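Long-range contact in protein virB8 (Agrobacterium tumefaciens, PDB 2CC3), which forms part of the VirB type IV secretion machinery, which is thought to direct T-DNA transfer from the bacterium into plant cells: residues 16-30 with 61-75. Numbering follows the deposited sequence.
Sequences WEYVRLRESYDADTA and PQVILGKHGRLEVEH
The Tyr25 ring has Pro61 CB over one face, 3.5 Å above its plane, while the backbone N of Ala27 lies over the opposite face, toward the rim. Gly66 O meets its edge in plane, 3.1 Å from Tyr25 CE2, and takes a weak hydrogen bond from Tyr25 OH. This is the NTF2-like fold of the periplasmic domain: residues 16-23, the end of helix 6-23, run roughly antiparallel (160°) to residues 69-75 of the outer strand 69-82 of the curved sheet. At the far end of the contact Trp16 is likewise flanked on both faces, by Arg20 CB near the rim of one and His75 CB over the other, 3.7 Å from the centroid of the six-membered ring. The His75 ring turns its edge to that same face in a T-shaped pair, planes 75° apart, while His75 NE2 is hydrogen-bonded to Ser78 OG.

Two residues past the helix end, Tyr25 forms a single antiparallel, hydrogen-bonded pair with Leu71. Tyr25 N reaches Leu71 O at 3.0 Å, and Leu71 N returns the bond on an in-plane lone pair of Tyr25 O.

With CG anti to the backbone N (chi1 -174°), the Asp26 carboxylate lies alongside the Arg70 chain. Arg70 NH1 also forms a salt bridge with Asp28 OD1 of the second subunit, so this charge cluster reaches the homodimer interface. The Asp26-Arg70 salt bridge is electrostatic rather than a directed bond: Asp26 OD1 sits over the guanidinium face, 3.2 Å from Arg70 NE.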
loop_
_atom_site.group_PDB
_atom_site.type_symbol
_atom_site.label_atom_id
_atom_site.label_comp_id
_atom_site.label_asym_id
_atom_site.label_seq_id
_atom_site.Cartn_x
_atom_site.Cartn_y
_atom_site.Cartn_z
ATOM N N TRP A 16 10.406 2.773 0.001
ATOM C CA TRP A 16 9.511 3.890 0.344
ATOM C C TRP A 16 8.233 3.434 0.956
ATOM O O TRP A 16 7.720 4.028 1.917
ATOM C CB TRP A 16 9.202 4.769 -0.870
ATOM C CG TRP A 16 8.112 5.717 -0.539
ATOM C CD1 TRP A 16 6.856 5.741 -1.088
ATOM C CD2 TRP A 16 8.129 6.732 0.459
ATOM N NE1 TRP A 16 6.099 6.714 -0.501
ATOM C CE2 TRP A 16 6.854 7.343 0.454
ATOM C CE3 TRP A 16 9.096 7.192 1.367
ATOM C CZ2 TRP A 16 6.522 8.400 1.317
ATOM C CZ3 TRP A 16 8.761 8.233 2.227
ATOM C CH2 TRP A 16 7.493 8.815 2.199
ATOM N N GLU A 17 7.660 2.386 0.382
ATOM C CA GLU A 17 6.485 1.766 0.999
ATOM C C GLU A 17 6.834 1.286 2.425
ATOM O O GLU A 17 6.057 1.477 3.367
ATOM C CB GLU A 17 5.976 0.632 0.125
ATOM C CG GLU A 17 4.780 -0.088 0.688
ATOM C CD GLU A 17 4.563 -1.432 0.033
ATOM O OE1 GLU A 17 5.296 -1.783 -0.949
ATOM O OE2 GLU A 17 3.665 -2.148 0.520
ATOM N N TYR A 18 8.016 0.697 2.584
ATOM C CA TYR A 18 8.526 0.351 3.923
ATOM C C TYR A 18 8.517 1.550 4.834
ATOM O O TYR A 18 7.859 1.558 5.903
ATOM C CB TYR A 18 9.929 -0.274 3.884
ATOM C CG TYR A 18 10.389 -0.804 5.249
ATOM C CD1 TYR A 18 10.047 -2.097 5.664
ATOM C CD2 TYR A 18 11.169 -0.008 6.110
ATOM C CE1 TYR A 18 10.464 -2.589 6.906
ATOM C CE2 TYR A 18 11.578 -0.463 7.340
ATOM C CZ TYR A 18 11.230 -1.756 7.746
ATOM O OH TYR A 18 11.627 -2.221 8.978
ATOM N N VAL A 19 9.230 2.588 4.427
ATOM C CA VAL A 19 9.226 3.827 5.218
ATOM C C VAL A 19 7.813 4.302 5.509
ATOM O O VAL A 19 7.443 4.532 6.674
ATOM C CB VAL A 19 9.996 4.962 4.491
ATOM C CG1 VAL A 19 9.942 6.276 5.292
ATOM C CG2 VAL A 19 11.397 4.539 4.257
ATOM N N ARG A 20 7.002 4.431 4.456
ATOM C CA ARG A 20 5.687 4.992 4.644
ATOM C C ARG A 20 4.892 4.159 5.657
ATOM O O ARG A 20 4.271 4.712 6.570
ATOM C CB ARG A 20 4.960 5.083 3.293
ATOM C CG ARG A 20 3.596 5.720 3.314
ATOM C CD ARG A 20 2.842 5.517 1.957
ATOM N NE ARG A 20 2.377 4.132 1.738
ATOM C CZ ARG A 20 1.181 3.633 2.102
ATOM N NH1 ARG A 20 0.247 4.376 2.717
ATOM N NH2 ARG A 20 0.903 2.365 1.835
ATOM N N LEU A 21 4.862 2.834 5.466
ATOM C CA LEU A 21 4.080 1.953 6.355
ATOM C C LEU A 21 4.609 1.986 7.796
ATOM O O LEU A 21 3.851 1.923 8.756
ATOM C CB LEU A 21 4.038 0.501 5.823
ATOM C CG LEU A 21 3.153 0.139 4.615
ATOM C CD1 LEU A 21 3.575 -1.193 4.075
ATOM C CD2 LEU A 21 1.646 0.101 4.890
ATOM N N ARG A 22 5.920 2.109 7.943
ATOM C CA ARG A 22 6.531 2.086 9.262
ATOM C C ARG A 22 6.377 3.417 10.012
ATOM O O ARG A 22 6.209 3.413 11.240
ATOM C CB ARG A 22 7.989 1.622 9.159
ATOM C CG ARG A 22 8.727 1.710 10.474
ATOM C CD ARG A 22 10.001 0.892 10.535
ATOM N NE ARG A 22 10.540 0.965 11.901
ATOM C CZ ARG A 22 11.543 0.223 12.339
ATOM N NH1 ARG A 22 12.112 -0.661 11.535
ATOM N NH2 ARG A 22 11.965 0.351 13.577
ATOM N N GLU A 23 6.393 4.539 9.289
ATOM C CA GLU A 23 6.460 5.846 9.923
ATOM C C GLU A 23 5.099 6.564 9.967
ATOM O O GLU A 23 4.933 7.551 10.695
ATOM C CB GLU A 23 7.544 6.721 9.240
ATOM C CG GLU A 23 8.966 6.102 9.200
ATOM C CD GLU A 23 9.538 5.771 10.592
ATOM O OE1 GLU A 23 9.059 6.376 11.584
ATOM O OE2 GLU A 23 10.459 4.918 10.691
ATOM N N SER A 24 4.156 6.075 9.153
ATOM C CA SER A 24 2.758 6.502 9.165
ATOM C C SER A 24 2.042 5.895 10.355
ATOM O O SER A 24 2.518 4.907 10.918
ATOM C CB SER A 24 2.055 6.010 7.902
ATOM O OG SER A 24 1.993 7.033 6.955
ATOM N N TYR A 25 0.901 6.467 10.734
ATOM C CA TYR A 25 0.016 5.829 11.728
ATOM C C TYR A 25 -1.452 6.163 11.520
ATOM O O TYR A 25 -1.842 7.326 11.412
ATOM C CB TYR A 25 0.364 6.172 13.192
ATOM C CG TYR A 25 -0.642 5.554 14.168
ATOM C CD1 TYR A 25 -0.598 4.186 14.448
ATOM C CD2 TYR A 25 -1.652 6.311 14.763
ATOM C CE1 TYR A 25 -1.503 3.589 15.298
ATOM C CE2 TYR A 25 -2.566 5.716 15.629
ATOM C CZ TYR A 25 -2.479 4.347 15.882
ATOM O OH TYR A 25 -3.337 3.694 16.738
ATOM N N ASP A 26 -2.272 5.127 11.517
ATOM C CA ASP A 26 -3.719 5.296 11.442
ATOM C C ASP A 26 -4.293 4.080 12.150
ATOM O O ASP A 26 -3.995 2.953 11.767
ATOM C CB ASP A 26 -4.137 5.338 9.962
ATOM C CG ASP A 26 -5.605 5.660 9.767
ATOM O OD1 ASP A 26 -5.988 6.832 9.893
ATOM O OD2 ASP A 26 -6.390 4.738 9.454
ATOM N N ALA A 27 -5.090 4.284 13.192
ATOM C CA ALA A 27 -5.647 3.130 13.928
ATOM C C ALA A 27 -6.316 2.077 13.009
ATOM O O ALA A 27 -6.241 0.871 13.270
ATOM C CB ALA A 27 -6.614 3.610 15.011
ATOM N N ASP A 28 -6.950 2.536 11.927
ATOM C CA ASP A 28 -7.573 1.624 10.958
ATOM C C ASP A 28 -6.574 0.777 10.180
ATOM O O ASP A 28 -6.886 -0.348 9.822
ATOM C CB ASP A 28 -8.467 2.383 9.971
ATOM C CG ASP A 28 -9.639 3.061 10.656
ATOM O OD1 ASP A 28 -9.941 2.702 11.823
ATOM O OD2 ASP A 28 -10.257 3.960 10.035
ATOM N N THR A 29 -5.387 1.324 9.907
ATOM C CA THR A 29 -4.357 0.646 9.101
ATOM C C THR A 29 -3.252 0.064 9.963
ATOM O O THR A 29 -2.283 -0.502 9.448
ATOM C CB THR A 29 -3.686 1.607 8.124
ATOM O OG1 THR A 29 -3.027 2.644 8.857
ATOM C CG2 THR A 29 -4.691 2.217 7.157
ATOM N N ALA A 30 -3.396 0.211 11.275
ATOM C CA ALA A 30 -2.353 -0.186 12.222
ATOM C C ALA A 30 -1.905 -1.652 12.067
ATOM O O ALA A 30 -0.691 -1.941 12.051
ATOM C CB ALA A 30 -2.795 0.145 13.663
ATOM N N PRO A 61 2.742 5.136 18.846
ATOM C CA PRO A 61 1.670 5.946 18.221
ATOM C C PRO A 61 0.270 5.462 18.627
ATOM O O PRO A 61 -0.654 6.267 18.747
ATOM C CB PRO A 61 1.899 5.739 16.710
ATOM C CG PRO A 61 2.786 4.497 16.611
ATOM C CD PRO A 61 3.653 4.559 17.836
ATOM N N GLN A 62 0.134 4.157 18.844
ATOM C CA GLN A 62 -1.128 3.562 19.260
ATOM C C GLN A 62 -1.608 4.141 20.566
ATOM O O GLN A 62 -2.773 4.481 20.709
ATOM C CB GLN A 62 -0.943 2.074 19.472
ATOM C CG GLN A 62 -0.289 1.371 18.367
ATOM C CD GLN A 62 -0.624 -0.080 18.419
ATOM O OE1 GLN A 62 -1.565 -0.522 17.762
ATOM N NE2 GLN A 62 0.105 -0.836 19.238
ATOM N N VAL A 63 -0.683 4.229 21.515
ATOM C CA VAL A 63 -0.906 4.763 22.858
ATOM C C VAL A 63 -1.120 6.290 22.838
ATOM O O VAL A 63 -2.123 6.777 23.342
ATOM C CB VAL A 63 0.268 4.329 23.808
ATOM C CG1 VAL A 63 0.024 4.783 25.248
ATOM C CG2 VAL A 63 0.441 2.807 23.758
ATOM N N ILE A 64 -0.190 7.018 22.214
ATOM C CA ILE A 64 -0.212 8.497 22.121
ATOM C C ILE A 64 -1.383 9.044 21.306
ATOM O O ILE A 64 -2.056 10.007 21.719
ATOM C CB ILE A 64 1.145 9.059 21.534
ATOM C CG1 ILE A 64 2.256 9.022 22.582
ATOM C CG2 ILE A 64 1.004 10.485 20.998
ATOM C CD1 ILE A 64 1.772 9.288 23.991
ATOM N N LEU A 65 -1.616 8.435 20.144
ATOM C CA LEU A 65 -2.590 8.959 19.207
ATOM C C LEU A 65 -3.884 8.158 19.172
ATOM O O LEU A 65 -4.962 8.748 19.104
ATOM C CB LEU A 65 -1.978 9.112 17.809
ATOM C CG LEU A 65 -0.734 10.005 17.719
ATOM C CD1 LEU A 65 -0.030 9.859 16.395
ATOM C CD2 LEU A 65 -1.074 11.479 18.021
ATOM N N GLY A 66 -3.776 6.833 19.252
ATOM C CA GLY A 66 -4.933 5.947 19.217
ATOM C C GLY A 66 -5.834 6.232 18.039
ATOM O O GLY A 66 -5.404 6.259 16.878
ATOM N N LYS A 67 -7.088 6.498 18.349
ATOM C CA LYS A 67 -8.098 6.682 17.341
ATOM C C LYS A 67 -8.247 8.157 17.013
ATOM O O LYS A 67 -8.942 8.501 16.071
ATOM C CB LYS A 67 -9.418 6.077 17.846
ATOM C CG LYS A 67 -9.198 4.848 18.773
ATOM C CD LYS A 67 -10.152 3.658 18.520
ATOM C CE LYS A 67 -9.967 3.036 17.129
ATOM N NZ LYS A 67 -10.643 3.844 16.060
ATOM N N HIS A 68 -7.565 9.017 17.774
ATOM C CA HIS A 68 -7.750 10.486 17.726
ATOM C C HIS A 68 -6.664 11.278 16.997
ATOM O O HIS A 68 -6.672 12.523 17.014
ATOM C CB HIS A 68 -7.837 11.046 19.141
ATOM C CG HIS A 68 -9.174 10.870 19.777
ATOM N ND1 HIS A 68 -9.872 11.918 20.330
ATOM C CD2 HIS A 68 -9.943 9.768 19.949
ATOM C CE1 HIS A 68 -11.012 11.471 20.819
ATOM N NE2 HIS A 68 -11.079 10.169 20.604
ATOM N N GLY A 69 -5.716 10.574 16.397
ATOM C CA GLY A 69 -4.627 11.219 15.705
ATOM C C GLY A 69 -4.042 10.303 14.657
ATOM O O GLY A 69 -4.284 9.095 14.656
ATOM N N ARG A 70 -3.269 10.895 13.764
ATOM C CA ARG A 70 -2.639 10.185 12.661
ATOM C C ARG A 70 -1.296 10.828 12.367
ATOM O O ARG A 70 -1.106 12.008 12.655
ATOM C CB ARG A 70 -3.496 10.299 11.398
ATOM C CG ARG A 70 -4.589 9.268 11.262
ATOM C CD ARG A 70 -5.792 9.846 10.505
ATOM N NE ARG A 70 -5.590 9.922 9.055
ATOM C CZ ARG A 70 -6.576 9.827 8.158
ATOM N NH1 ARG A 70 -7.832 9.649 8.567
ATOM N NH2 ARG A 70 -6.314 9.916 6.855
ATOM N N LEU A 71 -0.404 10.038 11.768
ATOM C CA LEU A 71 0.858 10.499 11.226
ATOM C C LEU A 71 0.858 10.199 9.739
ATOM O O LEU A 71 0.591 9.071 9.337
ATOM C CB LEU A 71 2.044 9.794 11.919
ATOM C CG LEU A 71 2.370 10.074 13.397
ATOM C CD1 LEU A 71 3.233 8.973 14.038
ATOM C CD2 LEU A 71 3.017 11.435 13.627
ATOM N N GLU A 72 1.114 11.232 8.930
ATOM C CA GLU A 72 1.269 11.106 7.485
ATOM C C GLU A 72 2.700 11.405 6.993
ATOM O O GLU A 72 3.408 12.233 7.566
ATOM C CB GLU A 72 0.245 11.989 6.752
ATOM C CG GLU A 72 -1.141 11.369 6.752
ATOM C CD GLU A 72 -2.224 12.325 6.299
ATOM O OE1 GLU A 72 -1.924 13.230 5.471
ATOM O OE2 GLU A 72 -3.376 12.164 6.776
ATOM N N VAL A 73 3.090 10.738 5.899
ATOM C CA VAL A 73 4.453 10.757 5.418
ATOM C C VAL A 73 4.454 11.127 3.936
ATOM O O VAL A 73 3.736 10.534 3.134
ATOM C CB VAL A 73 5.181 9.413 5.756
ATOM C CG1 VAL A 73 6.421 9.197 4.920
ATOM C CG2 VAL A 73 5.564 9.379 7.228
ATOM N N GLU A 74 5.237 12.149 3.600
ATOM C CA GLU A 74 5.411 12.605 2.232
ATOM C C GLU A 74 6.819 12.302 1.814
ATOM O O GLU A 74 7.729 12.751 2.487
ATOM C CB GLU A 74 5.312 14.125 2.187
ATOM C CG GLU A 74 3.968 14.754 1.962
ATOM C CD GLU A 74 3.955 16.221 2.432
ATOM O OE1 GLU A 74 5.019 16.897 2.340
ATOM O OE2 GLU A 74 2.898 16.690 2.900
ATOM N N HIS A 75 7.023 11.630 0.681
ATOM C CA HIS A 75 8.376 11.407 0.179
ATOM C C HIS A 75 9.016 12.760 -0.130
ATOM O O HIS A 75 8.307 13.684 -0.584
ATOM C CB HIS A 75 8.328 10.575 -1.087
ATOM C CG HIS A 75 9.667 10.106 -1.585
ATOM N ND1 HIS A 75 10.234 10.573 -2.753
ATOM C CD2 HIS A 75 10.512 9.154 -1.113
ATOM C CE1 HIS A 75 11.382 9.952 -2.961
ATOM N NE2 HIS A 75 11.570 9.082 -1.981
#